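Local coordinates for protein lipolytic enzyme, G-D-S-L family (Bacteroides thetaiotaomicron, PDB 7BR2) that metabolises the drug diltiazem as a gut-bacterial serine esterase of the SGNH (GDSL) family, and may also act as a lysophospholipase, at residues 21-26 with 76-81; 93-98 with 150-155; 231-236 with 245-250; 350-355 with 435-440. One frame throughout, in Å; residues are numbered along the deposited sequence.

Contact 1: residues 21-26 with 76-81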
loop_
_atom_site.group_PDB
_atom_site.type_symbol
_atom_site.label_atom_id
_atom_site.label_comp_id
_atom_site.label_asym_id
_atom_site.label_seq_id
_atom_site.Cartn_x
_atom_site.Cartn_y
_atom_site.Cartn_z
ATOM N N ARG A 21 1.313 -15.285 -2.819
ATOM C CA ARG A 21 1.003 -14.960 -1.432
ATOM C C ARG A 21 2.120 -14.031 -0.959
ATOM O O ARG A 21 3.215 -14.490 -0.619
ATOM C CB ARG A 21 0.897 -16.231 -0.594
ATOM C CG ARG A 21 -0.162 -17.214 -1.110
ATOM C CD ARG A 21 -0.044 -18.587 -0.453
ATOM N NE ARG A 21 -0.312 -18.554 0.991
ATOM C CZ ARG A 21 -1.524 -18.437 1.537
ATOM N NH1 ARG A 21 -2.613 -18.315 0.773
ATOM N NH2 ARG A 21 -1.650 -18.428 2.856
ATOM N N ALA A 22 1.870 -12.729 -1.009
ATOM C CA ALA A 22 2.870 -11.712 -0.704
ATOM C C ALA A 22 2.693 -11.252 0.737
ATOM O O ALA A 22 1.705 -10.589 1.061
ATOM C CB ALA A 22 2.739 -10.538 -1.671
ATOM N N VAL A 23 3.658 -11.582 1.601
ATOM C CA VAL A 23 3.611 -11.213 3.013
ATOM C C VAL A 23 4.559 -10.048 3.239
ATOM O O VAL A 23 5.741 -10.123 2.876
ATOM C CB VAL A 23 3.984 -12.396 3.918
ATOM C CG1 VAL A 23 3.940 -11.967 5.383
ATOM C CG2 VAL A 23 3.065 -13.602 3.663
ATOM N N PHE A 24 4.047 -8.972 3.861
ATOM C CA PHE A 24 4.833 -7.777 4.182
ATOM C C PHE A 24 5.181 -7.797 5.665
ATOM O O PHE A 24 4.363 -7.420 6.506
ATOM C CB PHE A 24 4.056 -6.512 3.833
ATOM C CG PHE A 24 3.951 -6.253 2.365
ATOM C CD1 PHE A 24 2.931 -6.825 1.619
ATOM C CD2 PHE A 24 4.870 -5.433 1.725
ATOM C CE1 PHE A 24 2.826 -6.590 0.243
ATOM C CE2 PHE A 24 4.774 -5.185 0.369
ATOM C CZ PHE A 24 3.749 -5.771 -0.380
ATOM N N LEU A 25 6.403 -8.213 5.980
ATOM C CA LEU A 25 6.842 -8.299 7.363
ATOM C C LEU A 25 7.367 -6.944 7.839
ATOM O O LEU A 25 8.233 -6.339 7.187
ATOM C CB LEU A 25 7.919 -9.378 7.491
ATOM C CG LEU A 25 8.817 -9.383 8.731
ATOM C CD1 LEU A 25 7.996 -9.544 9.991
ATOM C CD2 LEU A 25 9.807 -10.513 8.601
ATOM N N GLY A 26 6.861 -6.462 8.972
ATOM C CA GLY A 26 7.311 -5.141 9.380
ATOM C C GLY A 26 6.950 -4.800 10.807
ATOM O O GLY A 26 6.588 -5.667 11.607
ATOM N N PHE A 76 6.272 -17.511 8.195
ATOM C CA PHE A 76 6.367 -18.734 7.401
ATOM C C PHE A 76 5.080 -19.552 7.484
ATOM O O PHE A 76 4.795 -20.358 6.594
ATOM C CB PHE A 76 7.562 -19.572 7.870
ATOM C CG PHE A 76 8.895 -18.877 7.713
ATOM C CD1 PHE A 76 9.021 -17.764 6.881
ATOM C CD2 PHE A 76 10.012 -19.323 8.405
ATOM C CE1 PHE A 76 10.234 -17.126 6.741
ATOM C CE2 PHE A 76 11.233 -18.682 8.268
ATOM C CZ PHE A 76 11.343 -17.583 7.429
ATOM N N SER A 77 4.330 -19.393 8.579
ATOM C CA SER A 77 3.061 -20.076 8.740
ATOM C C SER A 77 2.072 -19.672 7.671
ATOM O O SER A 77 1.121 -20.408 7.412
ATOM C CB SER A 77 2.474 -19.764 10.120
ATOM O OG SER A 77 2.311 -18.359 10.291
ATOM N N LYS A 78 2.233 -18.483 7.102
ATOM C CA LYS A 78 1.372 -18.013 6.029
ATOM C C LYS A 78 1.822 -18.516 4.663
ATOM O O LYS A 78 1.181 -18.198 3.652
ATOM C CB LYS A 78 1.310 -16.479 6.051
ATOM C CG LYS A 78 0.542 -15.889 7.237
ATOM C CD LYS A 78 0.799 -14.389 7.405
ATOM C CE LYS A 78 -0.097 -13.782 8.492
ATOM N NZ LYS A 78 0.023 -14.444 9.838
ATOM N N ASN A 79 2.913 -19.275 4.610
ATOM C CA ASN A 79 3.450 -19.816 3.379
ATOM C C ASN A 79 3.589 -18.756 2.290
ATOM O O ASN A 79 2.914 -18.804 1.260
ATOM C CB ASN A 79 2.574 -20.977 2.869
ATOM C CG ASN A 79 2.676 -22.220 3.758
ATOM O OD1 ASN A 79 3.645 -22.422 4.510
ATOM N ND2 ASN A 79 1.654 -23.062 3.671
ATOM N N PRO A 80 4.417 -17.734 2.519
ATOM C CA PRO A 80 4.621 -16.728 1.475
ATOM C C PRO A 80 5.303 -17.344 0.262
ATOM O O PRO A 80 6.169 -18.221 0.389
ATOM C CB PRO A 80 5.523 -15.694 2.155
ATOM C CG PRO A 80 6.286 -16.472 3.167
ATOM C CD PRO A 80 5.290 -17.492 3.684
ATOM N N THR A 81 4.858 -16.906 -0.922
ATOM C CA THR A 81 5.614 -17.075 -2.156
ATOM C C THR A 81 6.552 -15.900 -2.393
ATOM O O THR A 81 7.613 -16.066 -3.009
ATOM C CB THR A 81 4.669 -17.249 -3.361
ATOM O OG1 THR A 81 3.887 -16.064 -3.555
ATOM C CG2 THR A 81 3.743 -18.456 -3.195
#

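Contact 2: residues 93-98 with 150-155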
loop_
_atom_site.group_PDB
_atom_site.type_symbol
_atom_site.label_atom_id
_atom_site.label_comp_id
_atom_site.label_asym_id
_atom_site.label_seq_id
_atom_site.Cartn_x
_atom_site.Cartn_y
_atom_site.Cartn_z
ATOM N N GLY A 93 16.435 3.209 17.626
ATOM C CA GLY A 93 16.333 3.908 18.890
ATOM C C GLY A 93 15.823 5.332 18.742
ATOM O O GLY A 93 15.610 5.849 17.641
ATOM N N TYR A 94 15.609 5.983 19.886
ATOM C CA TYR A 94 14.914 7.266 19.838
ATOM C C TYR A 94 15.564 8.375 20.673
ATOM O O TYR A 94 16.346 9.179 20.151
ATOM C CB TYR A 94 13.464 7.061 20.277
ATOM C CG TYR A 94 12.653 6.168 19.356
ATOM C CD1 TYR A 94 11.973 6.707 18.269
ATOM C CD2 TYR A 94 12.556 4.791 19.577
ATOM C CE1 TYR A 94 11.222 5.914 17.427
ATOM C CE2 TYR A 94 11.797 3.978 18.730
ATOM C CZ TYR A 94 11.135 4.556 17.656
ATOM O OH TYR A 94 10.388 3.791 16.800
ATOM N N TYR A 95 15.250 8.424 21.971
ATOM C CA TYR A 95 15.558 9.612 22.772
ATOM C C TYR A 95 17.062 9.812 22.956
ATOM O O TYR A 95 17.541 10.953 22.989
ATOM C CB TYR A 95 14.847 9.529 24.124
ATOM C CG TYR A 95 13.354 9.780 24.046
ATOM C CD1 TYR A 95 12.462 8.735 23.818
ATOM C CD2 TYR A 95 12.836 11.061 24.202
ATOM C CE1 TYR A 95 11.091 8.957 23.749
ATOM C CE2 TYR A 95 11.465 11.296 24.135
ATOM C CZ TYR A 95 10.595 10.240 23.910
ATOM O OH TYR A 95 9.233 10.465 23.838
ATOM N N GLU A 96 17.824 8.722 23.082
ATOM C CA GLU A 96 19.256 8.830 23.346
ATOM C C GLU A 96 20.030 9.549 22.249
ATOM O O GLU A 96 21.193 9.901 22.476
ATOM C CB GLU A 96 19.878 7.448 23.539
ATOM C CG GLU A 96 19.504 6.712 24.812
ATOM C CD GLU A 96 18.193 5.948 24.704
ATOM O OE1 GLU A 96 17.344 6.314 23.857
ATOM O OE2 GLU A 96 18.042 4.948 25.440
ATOM N N TYR A 97 19.441 9.773 21.071
ATOM C CA TYR A 97 20.166 10.520 20.047
ATOM C C TYR A 97 20.365 11.969 20.450
ATOM O O TYR A 97 21.266 12.627 19.918
ATOM C CB TYR A 97 19.446 10.461 18.696
ATOM C CG TYR A 97 19.686 9.173 17.958
ATOM C CD1 TYR A 97 20.919 8.914 17.361
ATOM C CD2 TYR A 97 18.694 8.199 17.870
ATOM C CE1 TYR A 97 21.159 7.725 16.692
ATOM C CE2 TYR A 97 18.925 7.003 17.203
ATOM C CZ TYR A 97 20.162 6.769 16.616
ATOM O OH TYR A 97 20.412 5.587 15.954
ATOM N N ASN A 98 19.548 12.481 21.370
ATOM C CA ASN A 98 19.694 13.843 21.852
ATOM C C ASN A 98 20.422 13.896 23.187
ATOM O O ASN A 98 20.443 14.947 23.842
ATOM C CB ASN A 98 18.318 14.504 21.950
ATOM C CG ASN A 98 17.642 14.646 20.590
ATOM O OD1 ASN A 98 18.299 14.676 19.545
ATOM N ND2 ASN A 98 16.321 14.702 20.600
ATOM N N THR A 150 9.832 17.092 19.013
ATOM C CA THR A 150 11.270 17.316 19.024
ATOM C C THR A 150 11.987 16.254 18.187
ATOM O O THR A 150 11.649 15.068 18.251
ATOM C CB THR A 150 11.787 17.280 20.462
ATOM O OG1 THR A 150 10.956 18.117 21.280
ATOM C CG2 THR A 150 13.176 17.874 20.510
ATOM N N VAL A 151 12.993 16.679 17.423
ATOM C CA VAL A 151 13.670 15.803 16.468
ATOM C C VAL A 151 14.709 14.948 17.182
ATOM O O VAL A 151 15.548 15.470 17.924
ATOM C CB VAL A 151 14.339 16.628 15.359
ATOM C CG1 VAL A 151 15.175 15.742 14.451
ATOM C CG2 VAL A 151 13.316 17.374 14.573
ATOM N N PHE A 152 14.684 13.635 16.932
ATOM C CA PHE A 152 15.772 12.754 17.356
ATOM C C PHE A 152 16.893 12.861 16.327
ATOM O O PHE A 152 16.821 12.271 15.249
ATOM C CB PHE A 152 15.272 11.323 17.542
ATOM C CG PHE A 152 14.121 11.206 18.515
ATOM C CD1 PHE A 152 14.259 11.649 19.826
ATOM C CD2 PHE A 152 12.899 10.699 18.118
ATOM C CE1 PHE A 152 13.206 11.560 20.725
ATOM C CE2 PHE A 152 11.839 10.614 19.020
ATOM C CZ PHE A 152 11.997 11.048 20.319
ATOM N N LYS A 153 17.942 13.614 16.669
ATOM C CA LYS A 153 18.913 14.054 15.675
ATOM C C LYS A 153 19.713 12.885 15.117
ATOM O O LYS A 153 20.281 12.083 15.867
ATOM C CB LYS A 153 19.854 15.103 16.285
ATOM C CG LYS A 153 19.202 16.458 16.505
ATOM C CD LYS A 153 20.167 17.521 17.023
ATOM C CE LYS A 153 20.161 17.675 18.536
ATOM N NZ LYS A 153 21.002 16.688 19.243
ATOM N N LYS A 154 19.761 12.810 13.789
ATOM C CA LYS A 154 20.543 11.838 13.031
ATOM C C LYS A 154 20.041 10.397 13.168
ATOM O O LYS A 154 20.749 9.451 12.798
ATOM C CB LYS A 154 22.031 11.945 13.372
ATOM C CG LYS A 154 22.610 13.295 12.949
ATOM C CD LYS A 154 22.520 13.353 11.426
ATOM C CE LYS A 154 23.085 14.612 10.804
ATOM N NZ LYS A 154 22.884 14.589 9.327
ATOM N N LYS A 155 18.805 10.221 13.638
ATOM C CA LYS A 155 18.227 8.888 13.764
ATOM C C LYS A 155 18.057 8.229 12.392
ATOM O O LYS A 155 18.347 7.027 12.217
ATOM C CB LYS A 155 16.904 9.002 14.534
ATOM C CG LYS A 155 15.896 7.896 14.326
ATOM C CD LYS A 155 14.688 8.081 15.236
ATOM C CE LYS A 155 13.614 7.022 14.987
ATOM N NZ LYS A 155 14.056 5.651 15.341
#

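Contact 3: residues 231-236 with 245-250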
loop_
_atom_site.group_PDB
_atom_site.type_symbol
_atom_site.label_atom_id
_atom_site.label_comp_id
_atom_site.label_asym_id
_atom_site.label_seq_id
_atom_site.Cartn_x
_atom_site.Cartn_y
_atom_site.Cartn_z
ATOM N N VAL A 231 -3.926 2.970 -17.537
ATOM C CA VAL A 231 -5.123 2.161 -17.337
ATOM C C VAL A 231 -5.690 1.742 -18.685
ATOM O O VAL A 231 -5.880 0.553 -18.966
ATOM C CB VAL A 231 -6.166 2.942 -16.519
ATOM C CG1 VAL A 231 -7.418 2.110 -16.332
ATOM C CG2 VAL A 231 -5.581 3.409 -15.186
ATOM N N ALA A 232 -5.920 2.721 -19.552
ATOM C CA ALA A 232 -6.303 2.503 -20.937
ATOM C C ALA A 232 -6.012 3.793 -21.690
ATOM O O ALA A 232 -5.927 4.873 -21.101
ATOM C CB ALA A 232 -7.776 2.101 -21.073
ATOM N N ASN A 233 -5.830 3.667 -22.996
ATOM C CA ASN A 233 -5.483 4.809 -23.842
ATOM C C ASN A 233 -6.269 4.653 -25.138
ATOM O O ASN A 233 -5.937 3.810 -25.977
ATOM C CB ASN A 233 -3.975 4.860 -24.088
ATOM C CG ASN A 233 -3.489 6.242 -24.524
ATOM O OD1 ASN A 233 -4.274 7.086 -24.935
ATOM N ND2 ASN A 233 -2.180 6.458 -24.458
ATOM N N MET A 234 -7.335 5.430 -25.284
ATOM C CA MET A 234 -8.163 5.342 -26.475
ATOM C C MET A 234 -8.164 6.684 -27.200
ATOM O O MET A 234 -8.231 7.753 -26.575
ATOM C CB MET A 234 -9.596 4.922 -26.146
ATOM C CG MET A 234 -10.371 5.979 -25.408
ATOM S SD MET A 234 -11.706 5.297 -24.433
ATOM C CE MET A 234 -11.037 5.559 -22.795
ATOM N N GLU A 235 -8.083 6.608 -28.524
ATOM C CA GLU A 235 -8.136 7.769 -29.397
ATOM C C GLU A 235 -9.115 7.465 -30.514
ATOM O O GLU A 235 -8.903 6.513 -31.278
ATOM C CB GLU A 235 -6.770 8.111 -29.989
ATOM C CG GLU A 235 -6.741 9.458 -30.702
ATOM C CD GLU A 235 -5.403 9.753 -31.368
ATOM O OE1 GLU A 235 -4.344 9.333 -30.846
ATOM O OE2 GLU A 235 -5.420 10.411 -32.429
ATOM N N ILE A 236 -10.176 8.272 -30.592
ATOM C CA ILE A 236 -11.214 8.173 -31.610
ATOM C C ILE A 236 -11.168 9.419 -32.489
ATOM O O ILE A 236 -11.254 10.549 -31.989
ATOM C CB ILE A 236 -12.610 8.008 -30.981
ATOM C CG1 ILE A 236 -12.752 6.642 -30.299
ATOM C CG2 ILE A 236 -13.696 8.271 -32.013
ATOM C CD1 ILE A 236 -12.308 6.599 -28.858
ATOM N N LYS A 245 -6.576 4.649 -31.533
ATOM C CA LYS A 245 -5.812 4.009 -30.477
ATOM C C LYS A 245 -6.775 3.287 -29.546
ATOM O O LYS A 245 -7.792 3.855 -29.139
ATOM C CB LYS A 245 -5.007 5.063 -29.702
ATOM C CG LYS A 245 -3.669 4.633 -29.156
ATOM C CD LYS A 245 -2.975 5.843 -28.524
ATOM C CE LYS A 245 -1.731 6.272 -29.300
ATOM N NZ LYS A 245 -0.960 7.323 -28.568
ATOM N N ALA A 246 -6.450 2.035 -29.212
ATOM C CA ALA A 246 -7.267 1.252 -28.298
ATOM C C ALA A 246 -6.326 0.380 -27.462
ATOM O O ALA A 246 -6.283 -0.845 -27.582
ATOM C CB ALA A 246 -8.302 0.416 -29.052
ATOM N N GLU A 247 -5.528 1.037 -26.621
ATOM C CA GLU A 247 -4.559 0.370 -25.768
ATOM C C GLU A 247 -5.236 -0.008 -24.455
ATOM O O GLU A 247 -5.839 0.847 -23.785
ATOM C CB GLU A 247 -3.356 1.285 -25.521
ATOM C CG GLU A 247 -2.536 1.542 -26.777
ATOM C CD GLU A 247 -1.528 2.674 -26.628
ATOM O OE1 GLU A 247 -0.810 2.955 -27.610
ATOM O OE2 GLU A 247 -1.515 3.340 -25.573
ATOM N N GLY A 248 -5.145 -1.286 -24.098
ATOM C CA GLY A 248 -5.777 -1.759 -22.888
ATOM C C GLY A 248 -7.282 -1.739 -22.936
ATOM O O GLY A 248 -7.926 -1.734 -21.885
ATOM N N CYS A 249 -7.867 -1.721 -24.129
ATOM C CA CYS A 249 -9.316 -1.700 -24.247
ATOM C C CYS A 249 -9.721 -2.146 -25.646
ATOM O O CYS A 249 -8.888 -2.377 -26.525
ATOM C CB CYS A 249 -9.882 -0.311 -23.939
ATOM S SG CYS A 249 -9.236 0.993 -25.020
ATOM N N THR A 250 -11.027 -2.287 -25.822
ATOM C CA THR A 250 -11.653 -2.516 -27.113
ATOM C C THR A 250 -12.645 -1.377 -27.352
ATOM O O THR A 250 -13.488 -1.098 -26.489
ATOM C CB THR A 250 -12.342 -3.885 -27.145
ATOM O OG1 THR A 250 -11.359 -4.926 -26.997
ATOM C CG2 THR A 250 -13.068 -4.088 -28.467
HETATM O O HOH W 1 -7.946 -0.904 -19.260
#

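Contact 4: residues 350-355 with 435-440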
loop_
_atom_site.group_PDB
_atom_site.type_symbol
_atom_site.label_atom_id
_atom_site.label_comp_id
_atom_site.label_asym_id
_atom_site.label_seq_id
_atom_site.Cartn_x
_atom_site.Cartn_y
_atom_site.Cartn_z
ATOM N N LEU A 350 -14.516 2.180 -6.710
ATOM C CA LEU A 350 -14.729 2.625 -5.335
ATOM C C LEU A 350 -15.401 1.537 -4.499
ATOM O O LEU A 350 -15.073 1.358 -3.315
ATOM C CB LEU A 350 -15.574 3.902 -5.323
ATOM C CG LEU A 350 -14.950 5.257 -5.693
ATOM C CD1 LEU A 350 -16.050 6.313 -5.702
ATOM C CD2 LEU A 350 -13.823 5.687 -4.739
ATOM N N THR A 351 -16.373 0.832 -5.092
ATOM C CA THR A 351 -16.972 -0.323 -4.429
ATOM C C THR A 351 -15.895 -1.299 -3.965
ATOM O O THR A 351 -15.882 -1.744 -2.807
ATOM C CB THR A 351 -17.938 -1.023 -5.380
ATOM O OG1 THR A 351 -18.864 -0.072 -5.930
ATOM C CG2 THR A 351 -18.681 -2.118 -4.637
ATOM N N ILE A 352 -14.981 -1.639 -4.878
ATOM C CA ILE A 352 -13.871 -2.532 -4.540
ATOM C C ILE A 352 -13.004 -1.941 -3.428
ATOM O O ILE A 352 -12.550 -2.656 -2.525
ATOM C CB ILE A 352 -13.047 -2.838 -5.797
ATOM C CG1 ILE A 352 -13.873 -3.733 -6.719
ATOM C CG2 ILE A 352 -11.732 -3.520 -5.425
ATOM C CD1 ILE A 352 -13.539 -3.555 -8.156
ATOM N N MET A 353 -12.753 -0.631 -3.484
ATOM C CA MET A 353 -11.910 0.029 -2.490
ATOM C C MET A 353 -12.507 -0.092 -1.094
ATOM O O MET A 353 -11.787 -0.343 -0.118
ATOM C CB MET A 353 -11.725 1.506 -2.865
ATOM C CG MET A 353 -10.984 2.358 -1.845
ATOM S SD MET A 353 -11.181 4.147 -2.136
ATOM C CE MET A 353 -12.772 4.501 -1.388
ATOM N N HIS A 354 -13.822 0.109 -0.983
ATOM C CA HIS A 354 -14.487 0.009 0.312
ATOM C C HIS A 354 -14.464 -1.424 0.836
ATOM O O HIS A 354 -14.205 -1.655 2.029
ATOM C CB HIS A 354 -15.926 0.510 0.202
ATOM C CG HIS A 354 -16.044 1.985 -0.018
ATOM N ND1 HIS A 354 -15.356 2.909 0.741
ATOM C CD2 HIS A 354 -16.797 2.698 -0.892
ATOM C CE1 HIS A 354 -15.674 4.129 0.337
ATOM N NE2 HIS A 354 -16.540 4.027 -0.656
ATOM N N LEU A 355 -14.756 -2.398 -0.042
ATOM C CA LEU A 355 -14.637 -3.802 0.353
ATOM C C LEU A 355 -13.243 -4.106 0.889
ATOM O O LEU A 355 -13.088 -4.782 1.927
ATOM C CB LEU A 355 -14.963 -4.704 -0.843
ATOM C CG LEU A 355 -16.438 -4.692 -1.267
ATOM C CD1 LEU A 355 -16.628 -5.315 -2.639
ATOM C CD2 LEU A 355 -17.306 -5.407 -0.235
ATOM N N TYR A 435 -13.038 -9.991 -6.221
ATOM C CA TYR A 435 -12.652 -10.640 -7.475
ATOM C C TYR A 435 -13.842 -11.140 -8.283
ATOM O O TYR A 435 -13.657 -11.677 -9.385
ATOM C CB TYR A 435 -11.672 -11.773 -7.197
ATOM C CG TYR A 435 -10.271 -11.258 -6.958
ATOM C CD1 TYR A 435 -9.456 -10.914 -8.022
ATOM C CD2 TYR A 435 -9.778 -11.072 -5.664
ATOM C CE1 TYR A 435 -8.181 -10.425 -7.822
ATOM C CE2 TYR A 435 -8.502 -10.582 -5.452
ATOM C CZ TYR A 435 -7.706 -10.260 -6.545
ATOM O OH TYR A 435 -6.427 -9.787 -6.376
ATOM N N GLU A 436 -15.054 -10.961 -7.776
ATOM C CA GLU A 436 -16.245 -11.198 -8.574
ATOM C C GLU A 436 -16.732 -9.933 -9.289
ATOM O O GLU A 436 -17.194 -10.016 -10.431
ATOM C CB GLU A 436 -17.333 -11.785 -7.669
ATOM C CG GLU A 436 -18.772 -11.722 -8.167
ATOM C CD GLU A 436 -19.779 -12.083 -7.059
ATOM O OE1 GLU A 436 -19.407 -12.866 -6.153
ATOM O OE2 GLU A 436 -20.917 -11.555 -7.067
ATOM N N ILE A 437 -16.571 -8.754 -8.689
ATOM C CA ILE A 437 -17.129 -7.540 -9.268
ATOM C C ILE A 437 -16.075 -6.655 -9.930
ATOM O O ILE A 437 -16.394 -5.537 -10.319
ATOM C CB ILE A 437 -17.916 -6.738 -8.225
ATOM C CG1 ILE A 437 -16.958 -6.160 -7.175
ATOM C CG2 ILE A 437 -19.006 -7.599 -7.631
ATOM C CD1 ILE A 437 -17.622 -5.277 -6.148
ATOM N N ASN A 438 -14.824 -7.105 -10.045
ATOM C CA ASN A 438 -13.782 -6.206 -10.532
ATOM C C ASN A 438 -13.586 -6.276 -12.048
ATOM O O ASN A 438 -12.642 -5.668 -12.563
ATOM C CB ASN A 438 -12.453 -6.470 -9.808
ATOM C CG ASN A 438 -11.942 -7.870 -10.006
ATOM O OD1 ASN A 438 -12.637 -8.719 -10.551
ATOM N ND2 ASN A 438 -10.722 -8.134 -9.536
ATOM N N LYS A 439 -14.439 -7.008 -12.766
ATOM C CA LYS A 439 -14.305 -7.144 -14.216
ATOM C C LYS A 439 -14.966 -5.968 -14.926
ATOM O O LYS A 439 -16.182 -5.772 -14.779
ATOM C CB LYS A 439 -14.939 -8.451 -14.691
ATOM C CG LYS A 439 -14.774 -9.633 -13.738
ATOM C CD LYS A 439 -13.314 -9.991 -13.586
ATOM C CE LYS A 439 -13.159 -11.148 -12.627
ATOM N NZ LYS A 439 -11.825 -11.230 -11.979
ATOM N N PRO A 440 -14.233 -5.196 -15.723
ATOM C CA PRO A 440 -14.871 -4.095 -16.450
ATOM C C PRO A 440 -15.963 -4.628 -17.359
ATOM O O PRO A 440 -15.842 -5.708 -17.936
ATOM C CB PRO A 440 -13.723 -3.480 -17.260
ATOM C CG PRO A 440 -12.480 -3.904 -16.568
ATOM C CD PRO A 440 -12.788 -5.275 -15.994
#

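Contact 1: residues 21-26 with 76-81
Arg21 grips the backbone carbonyl of Lys78 side-on with two nitrogens, an example of a guanidinium tying a strand to a nearby turn through main-chain oxygens. Arg21 NE donates to Lys78 O over 3.1 Å, and Arg21 NH2 reaches that same Lys78 O at 2.9 Å. The oxygen sits at the guanidinium edge, close to its plane, although NH2 approaches from above the carbonyl plane, 36° out of it. A weak third bond runs from Arg21 NE to Asn79 O, 3.2 Å away. The bend at chi3 (65°) turns the guanidinium so that its NE edge lies along the turn.

Two further bonds use the Arg21 main chain. Arg21 N points almost straight (167°) at Thr81 OG1, 2.8 Å away, a hydroxyl that also hydrogen-bonds to Asp20. Thr81 N returns a 2.9 Å bond to Arg21 O. This second bond leads into the parallel pairing of strands 21-26 and 82-85 in the central sheet of the SGNH fold, where Arg21 also bonds to Val82; the turn ends the crossover in which helix 64-75 carries the chain from strand 53-58 past strand 21-26.

Apolar contact comes from Val23, whose CG2 meets Pro80 CB at 3.6 Å, the two side chains crossing at a slant. The same methyl also borders Lys78 CB, while the Lys78 ammonium leads off to Asp74 O.

Contact 2: residues 93-98 with 150-155
Phe152 meets Tyr95 with its edge and Tyr94 with one face, and this aromatic cluster is one half of the tight part of the contact. The edge of Phe152 points at the face of Tyr95, with ring centroids 4.8 Å apart and planes at 68°, an edge-to-face stack. Over the flat of Phe152 lies Tyr94 CB, 4.2 Å from the ring centroid, in a CH-pi contact, and the edge of the Tyr94 ring is turned, offset, toward that same ring.

The other half is built on the buried Lys155. Its chain runs extended and bends at chi4 (66°), which brings NZ within 2.8 Å of Gly93 O and over the face of Tyr94, a cation-pi contact of 3.8 Å from NZ to the ring centroid. Ser92 OG and Met89 O also hydrogen-bond to the ammonium. At its other end, Lys155 CA sits 4.0 Å above the centroid of the Tyr97 ring.

Both segments lie mostly in loops that follow strands of the parallel SGNH sheet, 82-85 and 131-136, the first with a short 3-10 turn at 95-97; a type II turn from Phe152 to Lys155 leads into helix 155-173. Tyr94 lies near, without touching, the probable Ser-His-Asp triad, and its hydroxyl hydrogen-bonds to Asn90.

The solvent side is polar. Asn98 is still held there by two bonds: OD1 takes a nearly straight one (173°) from Lys153 N at 3.1 Å, and ND2 gives one to Val151 O at 2.9 Å. Looser is the exposed Lys153, which folds back to make a weak bond from NZ to Asn98 OD1, 3.4 Å away.

Contact 3: residues 231-236 with 245-250
Asn233 and Glu247 form a hydrogen-bonded pair of an antiparallel beta hairpin, strand 232-237 returning as strand 242-247. Asn233 N donates to Glu247 O at 2.9 Å, and Glu247 N donates to Asn233 O at the same 2.9 Å. Two residues on, Glu235 N reaches Lys245 O at 2.8 Å and Lys245 N answers to Glu235 O at 3.0 Å. Met234 and Ala246, between them, form a non-hydrogen-bonded pair.

On the face carrying Asn233, Glu235, Lys245 and Glu247, Asn233 and Glu247 run side by side in the same direction, their amide and carboxylate planes almost perpendicular (88°). Glu247 OE2 comes within 3.3 Å of Asn233 CB. Lys245 slants across Asn233, passing its CD beside the amide, and meets Glu235 CB with its own CB at 3.5 Å. If Asn233 gave way to an alanine, the amide that borders both the Glu247 carboxylate and the Lys245 chain would go, and both of those side chains would probably be left freer to turn.

Farther out, strand 303-308 bonds to the other edge of strand 232-237 through Leu304 and Lys306. Gly248 ends the pairing with a positive phi of 68°, at a point where a CB would press on Val231 O, and the chain passes into strand 249-257 of a second sheet. Tyr265 of that sheet touches Ala232, Met234 and Cys249, and Cys249 SG lies 4.1 Å from Met234 CB.

Contact 4: residues 350-355 with 435-440
Ile437 pushes its side chain between Thr351, Ile352 and Leu355, illustrating how the end region of one helix docks on the flank of another: the C-terminal part of helix 417-437 packs here on helix 344-377, which runs on past it. CG1 of Ile437 is placed between the backbone N and the carbonyl carbon (chi1 68°), which sends CG1 and CD1 toward this flank.

Three orientations follow. Ile437 meets Leu355 tip to tip, CD1 to CD1 at 3.6 Å. Thr351 comes across it at about a right angle, its CG2 lying 3.7 Å from Ile437 CD1, while the Thr351 hydroxyl turns back to Gln347 O of its own helix. Ile352 instead slides past in the opposite direction, so that Ile352 CG1 and Ile437 CG1 lie alongside at 4.0 Å.

Beyond that point Ile352 CD1 slants over the start of the loop and touches Asn438 CB at 3.5 Å; Ile352 also touches Leu41 of helix 35-46. An alanine here removes CG1 and CD1, and would probably leave a gap beside Ile437 and Asn438.

Polar groups frame this apolar patch: Gln348 NE2 hydrogen-bonds to both Ile437 O and Lys439 O. The amide of Asn438 leads away from helix 344-377, its ND2 bonding to Met44 O and its OD1 accepting Lys439 NZ at 3.0 Å, with NZ tilted 18° from the carbonyl plane.

Overall arrangement
Each contact is partly buried, but contacts 1 and 4 lie nearer the chain's centre (about 15 and 17 Å from it to theirs) than contacts 2 and 3 (about 28 and 27 Å). Contacts 1 and 2 both belong to the SGNH hydrolase region: contact 1 at the start of neighbouring central strands, relying on backbone and guanidinium bonds, contact 2 in loops beyond such strands, relying on aromatic rings and a buried lysine. Contact 3, a regular hairpin in a different sheet, lies across the chain's centre from contact 2. Contact 4, purely apolar between its segments, joins helix 344-377 to the end region of helix 417-437 and the loop after it. No helix or strand is common to any two.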